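Local coordinates for UDP-N-acetylmuramate--L-alanine ligase (Thermotoga maritima, PDB 1J6U), which catalyses the ATP-driven ligation of L-alanine to UDP-N-acetylmuramate, a cytoplasmic step in building the peptidoglycan of the bacterial cell wall, at residues A[39-45]-A[58-64]; A[26-30]-A[49-53]; A[143-148]-A[166-170]; A[101-106]-A[174-180]; A[15-19]-A[85-89]. All coordinates share one frame; numbering follows the deposited sequence.

Contact 1 (A[39-45]-A[58-64])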
# COMPACT_ATOMS: atom_id res chain seq x y z
N VAL A 39 9.81 -14.96 18.56
CA VAL A 39 8.58 -14.56 17.92
C VAL A 39 7.84 -15.66 17.21
O VAL A 39 8.44 -16.50 16.58
CB VAL A 39 8.91 -13.42 16.89
CG1 VAL A 39 7.78 -13.19 15.95
CG2 VAL A 39 9.26 -12.13 17.63
N TYR A 40 6.52 -15.65 17.33
CA TYR A 40 5.71 -16.63 16.60
C TYR A 40 4.31 -16.04 16.53
O TYR A 40 4.01 -15.00 17.14
CB TYR A 40 5.69 -18.01 17.29
CG TYR A 40 4.86 -18.09 18.55
CD1 TYR A 40 3.53 -18.52 18.50
CD2 TYR A 40 5.38 -17.71 19.80
CE1 TYR A 40 2.74 -18.58 19.66
CE2 TYR A 40 4.60 -17.76 20.97
CZ TYR A 40 3.28 -18.21 20.88
OH TYR A 40 2.52 -18.33 22.01
N GLY A 41 3.44 -16.69 15.79
CA GLY A 41 2.12 -16.09 15.72
C GLY A 41 1.15 -16.96 14.97
O GLY A 41 1.44 -18.10 14.59
N SER A 42 0.00 -16.38 14.70
CA SER A 42 -1.01 -17.15 14.04
C SER A 42 -1.82 -16.25 13.13
O SER A 42 -1.82 -15.02 13.28
CB SER A 42 -1.93 -17.71 15.11
OG SER A 42 -2.53 -16.60 15.75
N ASN A 43 -2.56 -16.87 12.24
CA ASN A 43 -3.34 -16.09 11.32
C ASN A 43 -4.52 -16.92 10.89
O ASN A 43 -4.47 -18.16 10.91
CB ASN A 43 -2.47 -15.69 10.10
CG ASN A 43 -2.92 -14.39 9.46
OD1 ASN A 43 -3.02 -13.35 10.14
ND2 ASN A 43 -3.20 -14.43 8.14
N ILE A 44 -5.55 -16.23 10.47
CA ILE A 44 -6.79 -16.83 10.03
C ILE A 44 -6.65 -17.66 8.77
O ILE A 44 -7.24 -18.72 8.66
CB ILE A 44 -7.83 -15.74 9.82
CG1 ILE A 44 -9.24 -16.30 10.00
CG2 ILE A 44 -7.67 -15.16 8.45
CD1 ILE A 44 -10.33 -15.18 10.01
N GLU A 45 -5.86 -17.19 7.83
CA GLU A 45 -5.63 -17.87 6.55
C GLU A 45 -4.16 -17.77 6.24
O GLU A 45 -3.44 -17.00 6.86
CB GLU A 45 -6.40 -17.17 5.45
CG GLU A 45 -5.97 -15.71 5.28
CD GLU A 45 -6.93 -14.89 4.44
OE1 GLU A 45 -6.86 -13.64 4.49
OE2 GLU A 45 -7.75 -15.51 3.73
N ILE A 58 10.12 -18.57 11.49
CA ILE A 58 9.18 -18.10 12.50
C ILE A 58 7.98 -19.04 12.47
O ILE A 58 7.37 -19.26 11.42
CB ILE A 58 8.70 -16.69 12.20
CG1 ILE A 58 9.90 -15.73 12.21
CG2 ILE A 58 7.63 -16.28 13.21
CD1 ILE A 58 9.55 -14.39 11.70
N PRO A 59 7.61 -19.60 13.63
CA PRO A 59 6.47 -20.51 13.71
C PRO A 59 5.20 -19.68 13.51
O PRO A 59 4.96 -18.72 14.26
CB PRO A 59 6.57 -21.06 15.10
CG PRO A 59 8.03 -20.87 15.45
CD PRO A 59 8.31 -19.53 14.91
N ILE A 60 4.43 -20.06 12.50
CA ILE A 60 3.20 -19.39 12.16
C ILE A 60 2.14 -20.45 12.08
O ILE A 60 2.25 -21.39 11.27
CB ILE A 60 3.23 -18.74 10.76
CG1 ILE A 60 4.37 -17.70 10.67
CG2 ILE A 60 1.86 -18.12 10.48
CD1 ILE A 60 4.27 -16.59 11.70
N PHE A 61 1.09 -20.28 12.88
CA PHE A 61 0.00 -21.25 12.95
C PHE A 61 -1.28 -20.77 12.34
O PHE A 61 -1.79 -19.70 12.68
CB PHE A 61 -0.23 -21.64 14.41
CG PHE A 61 1.00 -22.17 15.08
CD1 PHE A 61 1.47 -23.43 14.78
CD2 PHE A 61 1.72 -21.37 15.95
CE1 PHE A 61 2.66 -23.91 15.34
CE2 PHE A 61 2.91 -21.83 16.51
CZ PHE A 61 3.38 -23.12 16.20
N VAL A 62 -1.81 -21.56 11.42
CA VAL A 62 -3.06 -21.22 10.75
C VAL A 62 -3.92 -22.46 10.84
O VAL A 62 -3.45 -23.55 10.53
CB VAL A 62 -2.83 -20.91 9.27
CG1 VAL A 62 -4.17 -20.58 8.59
CG2 VAL A 62 -1.83 -19.76 9.13
N PRO A 63 -5.19 -22.31 11.26
CA PRO A 63 -5.83 -21.05 11.65
C PRO A 63 -5.69 -20.78 13.13
O PRO A 63 -4.85 -21.39 13.80
CB PRO A 63 -7.27 -21.28 11.27
CG PRO A 63 -7.47 -22.75 11.69
CD PRO A 63 -6.19 -23.40 11.17
N HIS A 64 -6.51 -19.87 13.64
CA HIS A 64 -6.48 -19.54 15.06
C HIS A 64 -7.03 -20.70 15.88
O HIS A 64 -8.05 -21.30 15.53
CB HIS A 64 -7.29 -18.28 15.34
CG HIS A 64 -6.70 -17.03 14.76
ND1 HIS A 64 -5.37 -16.71 14.92
CD2 HIS A 64 -7.25 -16.04 14.02
CE1 HIS A 64 -5.13 -15.57 14.29
NE2 HIS A 64 -6.25 -15.15 13.74
O HOH W 1 -5.42 -13.27 11.25
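Gly41 and Ser42 pair in parallel register with Ile60 and Phe61, closing the beta-alpha-beta unit that runs through helix 48-55 in the Rossmann-like N-terminal domain. Gly41 uses both its polar backbone atoms here: its N donates to Pro59 O (3.0 Å) and its O accepts from Phe61 N (2.8 Å). Asn43 N then donates to Phe61 O. Carbon contacts flank this ladder: Val39 CG1 lies alongside Ile58 CG2, and Tyr40 brings CD1 to the rim of the Phe61 ring, 3.9 Å from CE2 and near that ring's plane. The Tyr40 hydroxyl is bonded to His16 on the next strand. Histidine suits position 64 because it offers nitrogens in two directions. With CG of His64 anti to the carbonyl carbon (chi1 -68°), the ring folds back so that one face lies over Asn43 C, offset toward the rim. ND1 donates to Ser42 OG, 3.0 Å away in the ring plane, and both atoms are also bonded to Glu87. A leucine here would probably leave Ser42 OG and Glu87 without this shared donor. At the far edge of the ring, His64 NE2 is 3.2 Å from the O of a water that donates to Asn43 OD1 and accepts from Ile44 N.

Contact 2 (A[26-30]-A[49-53])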
# COMPACT_ATOMS: atom_id res chain seq x y z
N SER A 26 3.01 -8.37 10.25
CA SER A 26 4.27 -9.07 9.95
C SER A 26 5.46 -8.13 10.07
O SER A 26 6.55 -8.57 10.46
CB SER A 26 4.25 -9.74 8.56
OG SER A 26 3.73 -8.90 7.56
N ALA A 27 5.25 -6.85 9.77
CA ALA A 27 6.35 -5.88 9.85
C ALA A 27 6.84 -5.76 11.29
O ALA A 27 8.06 -5.83 11.56
CB ALA A 27 5.90 -4.54 9.35
N VAL A 28 5.88 -5.60 12.20
CA VAL A 28 6.19 -5.48 13.61
C VAL A 28 6.81 -6.80 14.08
O VAL A 28 7.78 -6.78 14.85
CB VAL A 28 4.93 -5.14 14.42
CG1 VAL A 28 5.27 -5.05 15.89
CG2 VAL A 28 4.35 -3.83 13.94
N ALA A 29 6.30 -7.94 13.62
CA ALA A 29 6.87 -9.20 14.03
C ALA A 29 8.32 -9.30 13.54
O ALA A 29 9.21 -9.70 14.31
CB ALA A 29 6.06 -10.38 13.50
N LEU A 30 8.56 -8.95 12.27
CA LEU A 30 9.90 -9.02 11.69
C LEU A 30 10.89 -8.11 12.47
O LEU A 30 12.00 -8.50 12.78
CB LEU A 30 9.84 -8.65 10.21
CG LEU A 30 9.28 -9.72 9.25
CD1 LEU A 30 8.69 -9.05 8.02
CD2 LEU A 30 10.36 -10.70 8.83
N ARG A 49 2.89 -13.26 3.48
CA ARG A 49 3.66 -12.96 4.68
C ARG A 49 3.85 -14.24 5.54
O ARG A 49 4.97 -14.54 5.95
CB ARG A 49 3.01 -11.84 5.52
CG ARG A 49 3.23 -10.39 5.00
CD ARG A 49 4.29 -10.33 3.90
NE ARG A 49 5.61 -9.92 4.35
CZ ARG A 49 6.77 -10.18 3.73
NH1 ARG A 49 6.85 -10.87 2.60
NH2 ARG A 49 7.89 -9.77 4.29
N THR A 50 2.78 -15.01 5.79
CA THR A 50 2.93 -16.23 6.61
C THR A 50 3.95 -17.11 5.92
O THR A 50 4.84 -17.68 6.56
CB THR A 50 1.59 -17.04 6.84
OG1 THR A 50 1.00 -17.42 5.59
CG2 THR A 50 0.59 -16.21 7.58
N ALA A 51 3.86 -17.21 4.60
CA ALA A 51 4.82 -18.03 3.90
C ALA A 51 6.22 -17.45 4.12
O ALA A 51 7.18 -18.15 4.51
CB ALA A 51 4.48 -18.06 2.43
N TYR A 52 6.34 -16.15 3.93
CA TYR A 52 7.63 -15.51 4.07
C TYR A 52 8.20 -15.66 5.47
O TYR A 52 9.37 -16.04 5.63
CB TYR A 52 7.55 -14.01 3.71
CG TYR A 52 8.93 -13.38 3.74
CD1 TYR A 52 9.90 -13.74 2.82
CD2 TYR A 52 9.29 -12.52 4.79
CE1 TYR A 52 11.22 -13.27 2.93
CE2 TYR A 52 10.61 -12.03 4.91
CZ TYR A 52 11.57 -12.41 3.98
OH TYR A 52 12.87 -11.94 4.09
N LEU A 53 7.37 -15.35 6.47
CA LEU A 53 7.85 -15.44 7.85
C LEU A 53 8.25 -16.84 8.23
O LEU A 53 9.15 -17.00 9.04
CB LEU A 53 6.83 -14.90 8.84
CG LEU A 53 6.55 -13.39 8.74
CD1 LEU A 53 5.81 -12.91 9.95
CD2 LEU A 53 7.80 -12.65 8.65
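Leu30 and Leu53 each hold CG anti to the carbonyl carbon (chi1 -76° in Leu30), which sends their methyl branches into the groove between two helices of the Rossmann-like domain. Helices 23-34 and 48-55 run almost parallel here, 12° apart, as expected of successive helices on one face of a parallel sheet. The leucine side chains cross obliquely, and the fit is tight: Leu30 CD2 stands 3.2 Å from Leu53 CD2. Leu53's other methyl, CD1, packs on Ser26 CB and, more loosely, on Ala29 CB. Branched leucines suit this buried seam, since one side chain can fill two directions at once. Leu30 also points CD2 at the edge of the Tyr52 ring, 4.1 Å from CE2, while CD1 meets Arg49 NH2. An alanine in place of Leu30 would probably open a gap beside Leu53 CD2 and leave the Tyr52 edge without its apolar neighbour. Small Ser26 lets Arg49 come close, and its hydroxyl is satisfied by Gly22 O in the preceding turn. Arg49 is bent at chi2 (-11°) and chi3, curling its chain round that hydroxyl; Ser26 OG touches Arg49 CG at 3.0 Å and lies near the guanidinium plane, at its edge.

Contact 3 (A[143-148]-A[166-170])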
# COMPACT_ATOMS: atom_id res chain seq x y z
N PRO A 143 17.82 3.44 6.85
CA PRO A 143 16.61 3.55 7.67
C PRO A 143 15.97 2.21 8.08
O PRO A 143 16.18 1.19 7.45
CB PRO A 143 15.66 4.32 6.75
CG PRO A 143 16.01 3.68 5.38
CD PRO A 143 17.51 3.57 5.41
N THR A 144 15.22 2.26 9.16
CA THR A 144 14.45 1.11 9.59
C THR A 144 13.14 1.44 8.87
O THR A 144 12.63 2.58 8.98
CB THR A 144 14.22 1.08 11.13
OG1 THR A 144 15.43 0.70 11.78
CG2 THR A 144 13.15 0.05 11.50
N VAL A 145 12.63 0.47 8.11
CA VAL A 145 11.39 0.67 7.37
C VAL A 145 10.23 -0.28 7.77
O VAL A 145 10.42 -1.47 7.98
CB VAL A 145 11.66 0.49 5.85
CG1 VAL A 145 10.40 0.85 5.02
CG2 VAL A 145 12.87 1.35 5.44
N PHE A 146 9.04 0.30 7.88
CA PHE A 146 7.84 -0.44 8.20
C PHE A 146 6.91 -0.05 7.07
O PHE A 146 6.32 1.03 7.07
CB PHE A 146 7.22 0.02 9.55
CG PHE A 146 7.98 -0.44 10.74
CD1 PHE A 146 9.05 0.30 11.22
CD2 PHE A 146 7.66 -1.65 11.36
CE1 PHE A 146 9.79 -0.18 12.32
CE2 PHE A 146 8.39 -2.11 12.45
CZ PHE A 146 9.46 -1.37 12.92
N LEU A 147 6.74 -0.96 6.12
CA LEU A 147 5.90 -0.68 4.97
C LEU A 147 4.60 -1.46 5.02
O LEU A 147 4.58 -2.61 5.47
CB LEU A 147 6.64 -1.12 3.71
CG LEU A 147 6.75 -0.16 2.55
CD1 LEU A 147 6.95 -1.03 1.33
CD2 LEU A 147 5.52 0.75 2.42
N GLY A 148 3.54 -0.83 4.52
CA GLY A 148 2.24 -1.49 4.45
C GLY A 148 2.08 -2.14 3.08
O GLY A 148 1.00 -2.18 2.51
N VAL A 166 13.75 6.02 11.17
CA VAL A 166 12.75 5.03 10.90
C VAL A 166 11.63 5.67 10.06
O VAL A 166 11.18 6.80 10.32
CB VAL A 166 12.19 4.42 12.21
CG1 VAL A 166 11.78 5.52 13.16
CG2 VAL A 166 10.98 3.52 11.91
N VAL A 167 11.23 4.95 9.02
CA VAL A 167 10.19 5.37 8.09
C VAL A 167 8.99 4.44 8.27
O VAL A 167 9.15 3.20 8.25
CB VAL A 167 10.65 5.21 6.59
CG1 VAL A 167 9.68 5.92 5.68
CG2 VAL A 167 12.03 5.73 6.41
N TYR A 168 7.80 5.00 8.40
CA TYR A 168 6.62 4.17 8.54
C TYR A 168 5.33 4.80 8.06
O TYR A 168 5.22 6.00 7.83
CB TYR A 168 6.46 3.73 9.99
CG TYR A 168 6.31 4.89 10.93
CD1 TYR A 168 5.04 5.38 11.28
CD2 TYR A 168 7.44 5.52 11.48
CE1 TYR A 168 4.89 6.46 12.16
CE2 TYR A 168 7.31 6.60 12.37
CZ TYR A 168 6.04 7.06 12.70
OH TYR A 168 5.92 8.06 13.61
N GLU A 169 4.36 3.94 7.90
CA GLU A 169 3.03 4.26 7.41
C GLU A 169 2.10 4.39 8.62
O GLU A 169 2.17 3.60 9.51
CB GLU A 169 2.61 3.08 6.52
CG GLU A 169 1.43 3.24 5.62
CD GLU A 169 1.23 2.01 4.72
OE1 GLU A 169 2.13 1.68 3.90
OE2 GLU A 169 0.16 1.36 4.83
N LEU A 170 1.26 5.40 8.68
CA LEU A 170 0.32 5.51 9.78
C LEU A 170 -1.05 5.36 9.16
O LEU A 170 -1.41 6.09 8.24
CB LEU A 170 0.39 6.88 10.47
CG LEU A 170 1.30 6.98 11.67
CD1 LEU A 170 1.12 8.34 12.30
CD2 LEU A 170 0.94 5.92 12.67
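Thr144 and Val145 pair in parallel with Val166 and Val167, and this is the close-knit part of the contact, buried throughout. Val167 contributes both of its backbone polar atoms: its N donates to Thr144 O (2.8 Å), nearly in line with the carbonyl, and its O accepts from Phe146 N (2.9 Å). The side chains pack just as closely. On one face of the sheet Val166 CG2 sits at the edge of the Phe146 ring, 3.8 Å from CD1, and Phe146 CB touches Tyr168 CB at the same distance. Three further rings, of Phe105, His31 and Tyr159, meet Phe146 edge-to-face, a good setting for a large aromatic. On the face of Val145 and Val167, toward helix 125-138, Val167 CG2 also reaches Pro143 CB just before the strand; beta-branched valine fits such a flat, extended layer.

Toward Gly148 and Glu169, both partly exposed, the ladder gives way to a side-chain bond. Glu169 has CG anti to its own N (chi1 -167°) and an extended chain, reaching across so that OE1 accepts from Gly148 N at 2.9 Å. That bond is bent, 130° at the hydrogen, and the donor comes from above the carboxylate plane. Glycine fits here, because a CB would collide with Glu169 OE2. The same OE1 has a weak bond to Thr126 OG1. The arrangement belongs to the mostly parallel sheet of the central domain, strand 166-170 lying beside strand 116-120, which leads into the predicted ATP-binding segment 121-127, consistent with the P-loop of the Mur ligases.

Contact 4 (A[101-106]-A[174-180])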
# COMPACT_ATOMS: atom_id res chain seq x y z
N ARG A 101 -1.79 -3.82 18.02
CA ARG A 101 -0.80 -3.50 17.01
C ARG A 101 -0.29 -2.04 17.01
O ARG A 101 0.88 -1.79 17.31
CB ARG A 101 -1.38 -3.84 15.63
CG ARG A 101 -0.37 -3.83 14.46
CD ARG A 101 -1.08 -4.15 13.12
NE ARG A 101 -2.27 -3.32 12.93
CZ ARG A 101 -3.30 -3.62 12.13
NH1 ARG A 101 -4.36 -2.80 12.02
NH2 ARG A 101 -3.29 -4.75 11.42
N LEU A 102 -1.18 -1.09 16.74
CA LEU A 102 -0.78 0.31 16.64
C LEU A 102 -0.15 0.81 17.88
O LEU A 102 0.93 1.40 17.86
CB LEU A 102 -1.96 1.22 16.31
CG LEU A 102 -1.80 2.14 15.11
CD1 LEU A 102 -2.66 3.36 15.36
CD2 LEU A 102 -0.33 2.52 14.88
N HIS A 103 -0.85 0.57 18.98
CA HIS A 103 -0.37 0.98 20.29
C HIS A 103 1.01 0.40 20.58
O HIS A 103 1.88 1.08 21.09
CB HIS A 103 -1.36 0.53 21.36
CG HIS A 103 -0.98 0.97 22.73
ND1 HIS A 103 -1.36 2.18 23.25
CD2 HIS A 103 -0.15 0.41 23.64
CE1 HIS A 103 -0.78 2.36 24.42
NE2 HIS A 103 -0.04 1.29 24.68
N TYR A 104 1.21 -0.88 20.25
CA TYR A 104 2.50 -1.52 20.50
C TYR A 104 3.57 -0.91 19.59
O TYR A 104 4.73 -0.72 19.98
CB TYR A 104 2.40 -3.01 20.21
CG TYR A 104 3.68 -3.74 20.47
CD1 TYR A 104 4.13 -3.96 21.78
CD2 TYR A 104 4.44 -4.25 19.41
CE1 TYR A 104 5.30 -4.69 22.03
CE2 TYR A 104 5.61 -4.96 19.65
CZ TYR A 104 6.03 -5.18 20.96
OH TYR A 104 7.16 -5.91 21.17
N PHE A 105 3.16 -0.62 18.36
CA PHE A 105 4.04 0.00 17.41
C PHE A 105 4.50 1.36 17.97
O PHE A 105 5.70 1.69 17.97
CB PHE A 105 3.30 0.20 16.09
CG PHE A 105 4.15 0.79 15.03
CD1 PHE A 105 5.34 0.16 14.67
CD2 PHE A 105 3.80 1.98 14.42
CE1 PHE A 105 6.18 0.71 13.70
CE2 PHE A 105 4.62 2.55 13.45
CZ PHE A 105 5.81 1.90 13.10
N ARG A 106 3.55 2.16 18.47
CA ARG A 106 3.96 3.43 19.03
C ARG A 106 4.95 3.22 20.14
O ARG A 106 5.95 3.94 20.25
CB ARG A 106 2.80 4.20 19.59
CG ARG A 106 3.16 5.65 19.68
CD ARG A 106 2.14 6.45 20.40
NE ARG A 106 2.26 6.22 21.82
CZ ARG A 106 1.47 6.80 22.71
NH1 ARG A 106 0.54 7.64 22.29
NH2 ARG A 106 1.62 6.55 23.99
N GLU A 174 -7.40 4.27 12.27
CA GLU A 174 -7.48 4.20 13.71
C GLU A 174 -7.16 5.58 14.25
O GLU A 174 -6.08 6.10 14.03
CB GLU A 174 -6.48 3.17 14.25
CG GLU A 174 -6.11 2.10 13.21
CD GLU A 174 -5.41 0.86 13.82
OE1 GLU A 174 -4.61 0.22 13.09
OE2 GLU A 174 -5.68 0.54 15.01
N GLU A 175 -8.13 6.16 14.95
CA GLU A 175 -8.00 7.48 15.58
C GLU A 175 -6.67 7.65 16.35
O GLU A 175 -6.08 8.74 16.38
CB GLU A 175 -9.18 7.70 16.53
CG GLU A 175 -9.35 9.11 17.08
CD GLU A 175 -10.56 9.22 17.99
OE1 GLU A 175 -11.38 10.15 17.80
OE2 GLU A 175 -10.69 8.36 18.90
N PHE A 176 -6.21 6.56 16.95
CA PHE A 176 -4.96 6.55 17.73
C PHE A 176 -3.75 6.99 16.92
O PHE A 176 -2.68 7.17 17.48
CB PHE A 176 -4.69 5.15 18.28
CG PHE A 176 -3.57 5.10 19.30
CD1 PHE A 176 -3.76 5.59 20.58
CD2 PHE A 176 -2.34 4.52 18.98
CE1 PHE A 176 -2.74 5.51 21.54
CE2 PHE A 176 -1.30 4.43 19.92
CZ PHE A 176 -1.50 4.93 21.21
N PHE A 177 -3.88 7.13 15.60
CA PHE A 177 -2.71 7.52 14.81
C PHE A 177 -2.31 8.90 15.25
O PHE A 177 -1.12 9.23 15.25
CB PHE A 177 -2.99 7.46 13.30
CG PHE A 177 -3.62 8.70 12.73
CD1 PHE A 177 -2.82 9.69 12.13
CD2 PHE A 177 -5.00 8.86 12.75
CE1 PHE A 177 -3.39 10.82 11.53
CE2 PHE A 177 -5.58 9.99 12.16
CZ PHE A 177 -4.78 10.98 11.55
N SER A 178 -3.31 9.67 15.67
CA SER A 178 -3.14 11.04 16.16
C SER A 178 -2.26 11.14 17.43
O SER A 178 -1.90 12.23 17.84
CB SER A 178 -4.49 11.64 16.48
OG SER A 178 -5.00 10.94 17.60
N GLU A 179 -1.94 10.00 18.02
CA GLU A 179 -1.13 9.92 19.22
C GLU A 179 0.35 9.82 18.88
O GLU A 179 1.20 9.85 19.77
CB GLU A 179 -1.54 8.70 20.06
CG GLU A 179 -2.93 8.79 20.64
CD GLU A 179 -3.10 10.03 21.50
OE1 GLU A 179 -3.92 10.91 21.14
OE2 GLU A 179 -2.40 10.12 22.54
N PHE A 180 0.65 9.69 17.61
CA PHE A 180 2.04 9.62 17.18
C PHE A 180 2.56 11.05 17.06
O PHE A 180 1.79 12.00 16.90
CB PHE A 180 2.17 8.92 15.81
CG PHE A 180 2.03 7.44 15.88
CD1 PHE A 180 0.81 6.85 16.20
CD2 PHE A 180 3.14 6.62 15.72
CE1 PHE A 180 0.72 5.46 16.37
CE2 PHE A 180 3.05 5.23 15.88
CZ PHE A 180 1.84 4.65 16.20
O HOH W 2 -3.79 -1.64 16.72
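Arg106 starts its path across this contact with CB against Phe180 CZ, 3.6 Å away. CG, the next atom, stands over the middle of the Phe180 ring, 3.9 Å from its centroid, in a CH-pi contact. CD passes Glu179 O and lies near Phe176 CE2. A bend at chi3 (76°) then carries NE and CZ past Phe176 CZ and turns one face of the guanidinium to that atom, the two planes 29° apart. Arginine suits the place because its methylenes can cover one ring while its flat head meets another. At the tip, NH1 makes a weak hydrogen bond to Glu179 O (3.4 Å) and a long salt bridge to Glu179 OE2, while Glu179 OE1 is paired with Lys211. Here two domains of the Mur ligase fold meet: helix 101-112 belongs to the N-terminal domain and the 3-10 segment 175-179 to the central ATP-binding one. Leu102 wedges between the phenylalanines, CD1 at the edge of Phe176 and CD2 3.3 Å from Phe180 CZ. Beyond it, Arg101 and Glu174 form a salt bridge in which NH1 reaches OE1 at 3.2 Å. The bond is fairly straight (162°) and lies in the guanidinium plane, but it meets the carboxylate from above its plane.

Contact 5 (A[15-19]-A[85-89])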
# COMPACT_ATOMS: atom_id res chain seq x y z
N ILE A 15 7.05 -13.28 22.05
CA ILE A 15 5.84 -12.58 21.63
C ILE A 15 4.97 -13.39 20.69
O ILE A 15 5.46 -13.99 19.73
CB ILE A 15 6.20 -11.27 20.94
CG1 ILE A 15 7.20 -10.50 21.81
CG2 ILE A 15 4.95 -10.45 20.65
CD1 ILE A 15 7.88 -9.31 21.11
N HIS A 16 3.69 -13.39 20.99
CA HIS A 16 2.66 -14.10 20.23
C HIS A 16 1.83 -13.05 19.46
O HIS A 16 1.20 -12.17 20.06
CB HIS A 16 1.79 -14.88 21.22
CG HIS A 16 0.69 -15.67 20.60
ND1 HIS A 16 0.33 -16.92 21.05
CD2 HIS A 16 -0.13 -15.40 19.55
CE1 HIS A 16 -0.65 -17.39 20.30
NE2 HIS A 16 -0.95 -16.49 19.39
N PHE A 17 1.86 -13.15 18.13
CA PHE A 17 1.13 -12.24 17.25
C PHE A 17 -0.11 -12.90 16.68
O PHE A 17 -0.02 -13.83 15.85
CB PHE A 17 2.01 -11.79 16.04
CG PHE A 17 3.18 -10.90 16.41
CD1 PHE A 17 4.36 -11.45 16.91
CD2 PHE A 17 3.07 -9.51 16.28
CE1 PHE A 17 5.41 -10.65 17.28
CE2 PHE A 17 4.11 -8.70 16.65
CZ PHE A 17 5.29 -9.27 17.15
N VAL A 18 -1.26 -12.40 17.08
CA VAL A 18 -2.51 -12.95 16.59
C VAL A 18 -2.86 -12.11 15.39
O VAL A 18 -3.27 -10.94 15.52
CB VAL A 18 -3.60 -12.86 17.68
CG1 VAL A 18 -4.88 -13.59 17.22
CG2 VAL A 18 -3.06 -13.48 18.95
N GLY A 19 -2.68 -12.72 14.21
CA GLY A 19 -2.92 -12.04 12.95
C GLY A 19 -1.57 -11.66 12.32
O GLY A 19 -1.48 -10.70 11.55
N ASN A 85 -11.72 -14.85 20.16
CA ASN A 85 -10.66 -15.58 19.50
C ASN A 85 -10.09 -16.53 20.57
O ASN A 85 -9.72 -16.10 21.65
CB ASN A 85 -9.59 -14.61 18.98
CG ASN A 85 -8.45 -15.32 18.26
OD1 ASN A 85 -7.77 -16.17 18.83
ND2 ASN A 85 -8.23 -14.97 17.01
N PRO A 86 -10.05 -17.83 20.29
CA PRO A 86 -9.51 -18.72 21.33
C PRO A 86 -8.15 -18.31 21.90
O PRO A 86 -7.88 -18.54 23.07
CB PRO A 86 -9.49 -20.10 20.64
CG PRO A 86 -9.49 -19.79 19.18
CD PRO A 86 -10.42 -18.59 19.09
N GLU A 87 -7.29 -17.71 21.08
CA GLU A 87 -5.97 -17.33 21.54
C GLU A 87 -6.06 -16.18 22.50
O GLU A 87 -5.32 -16.09 23.47
CB GLU A 87 -5.08 -16.96 20.35
CG GLU A 87 -4.68 -18.21 19.54
CD GLU A 87 -4.02 -17.90 18.20
OE1 GLU A 87 -3.20 -16.96 18.14
OE2 GLU A 87 -4.30 -18.62 17.20
N ILE A 88 -6.99 -15.30 22.24
CA ILE A 88 -7.12 -14.18 23.13
C ILE A 88 -7.75 -14.67 24.42
O ILE A 88 -7.39 -14.20 25.51
CB ILE A 88 -7.93 -13.03 22.46
CG1 ILE A 88 -7.12 -12.46 21.31
CG2 ILE A 88 -8.23 -11.90 23.49
CD1 ILE A 88 -5.68 -12.08 21.72
N VAL A 89 -8.67 -15.64 24.33
CA VAL A 89 -9.30 -16.14 25.54
C VAL A 89 -8.25 -16.83 26.42
O VAL A 89 -8.18 -16.55 27.63
CB VAL A 89 -10.50 -17.09 25.25
CG1 VAL A 89 -10.98 -17.72 26.54
CG2 VAL A 89 -11.64 -16.29 24.70
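His16 and Glu87 form a short hydrogen bond in a buried setting, NE2 donating to OE1 at 2.6 Å. The carboxylate oxygen lies near the plane of the imidazole, at its edge, yet the donor approaches from above the carboxylate plane, the two flat groups being turned 52° from each other. His16 reaches out because its CG is anti to the backbone N (chi1 -180°), extending the ring straight from the strand toward the helix. The buried acid is richly satisfied: OE1 also bonds Ser42 OG, and OE2 is bonded to Ser65 N and Asn68 ND2. Its place in the first helical turn would probably favour the negative charge as well. A glutamate suits this position because it is long enough to gather these donors from several chain segments.

Asn85 is the N-cap of this helix, its OD1 accepting from Glu87 N at 2.8 Å, in the carbonyl plane. The other end of the same amide, ND2, lies 3.6 Å from Val18 CG1. Val18, compact and apolar, fills the space next to the polar pair: CG2 touches Glu87 OE1 and also meets Ile88 CD1 at 4.1 Å. Strand 14-18 is the middle one of the five-stranded parallel sheet, between strands 38-42 and 74-77; His16 and Val18 face helix 86-93, while Phe17 points the other way, onto helix 23-34.

Contacts 1, 2 and 5 build the Rossmann-like N-terminal domain. Contact 1 adds the edge strand 60-61 to the sheet, contact 2 joins helices 23-34 and 48-55 on one face, and contact 5 brings helix 86-93 to the other. In sequence, contacts 1 and 2 interleave and both are nested within the loop closed by contact 5; centres of contacts 1 and 5 are about 9 Å apart, linked through Ser42 and Glu87. Contact 3 belongs to the central ATP-binding domain and is nested within contact 4, which spans the two domains. Phe105 of contact 4 touches Phe146 and Tyr168 of contact 3, and Ala27 and Val28 of contact 2 also pack on Phe146, so aromatic and apolar groups meet across the boundary.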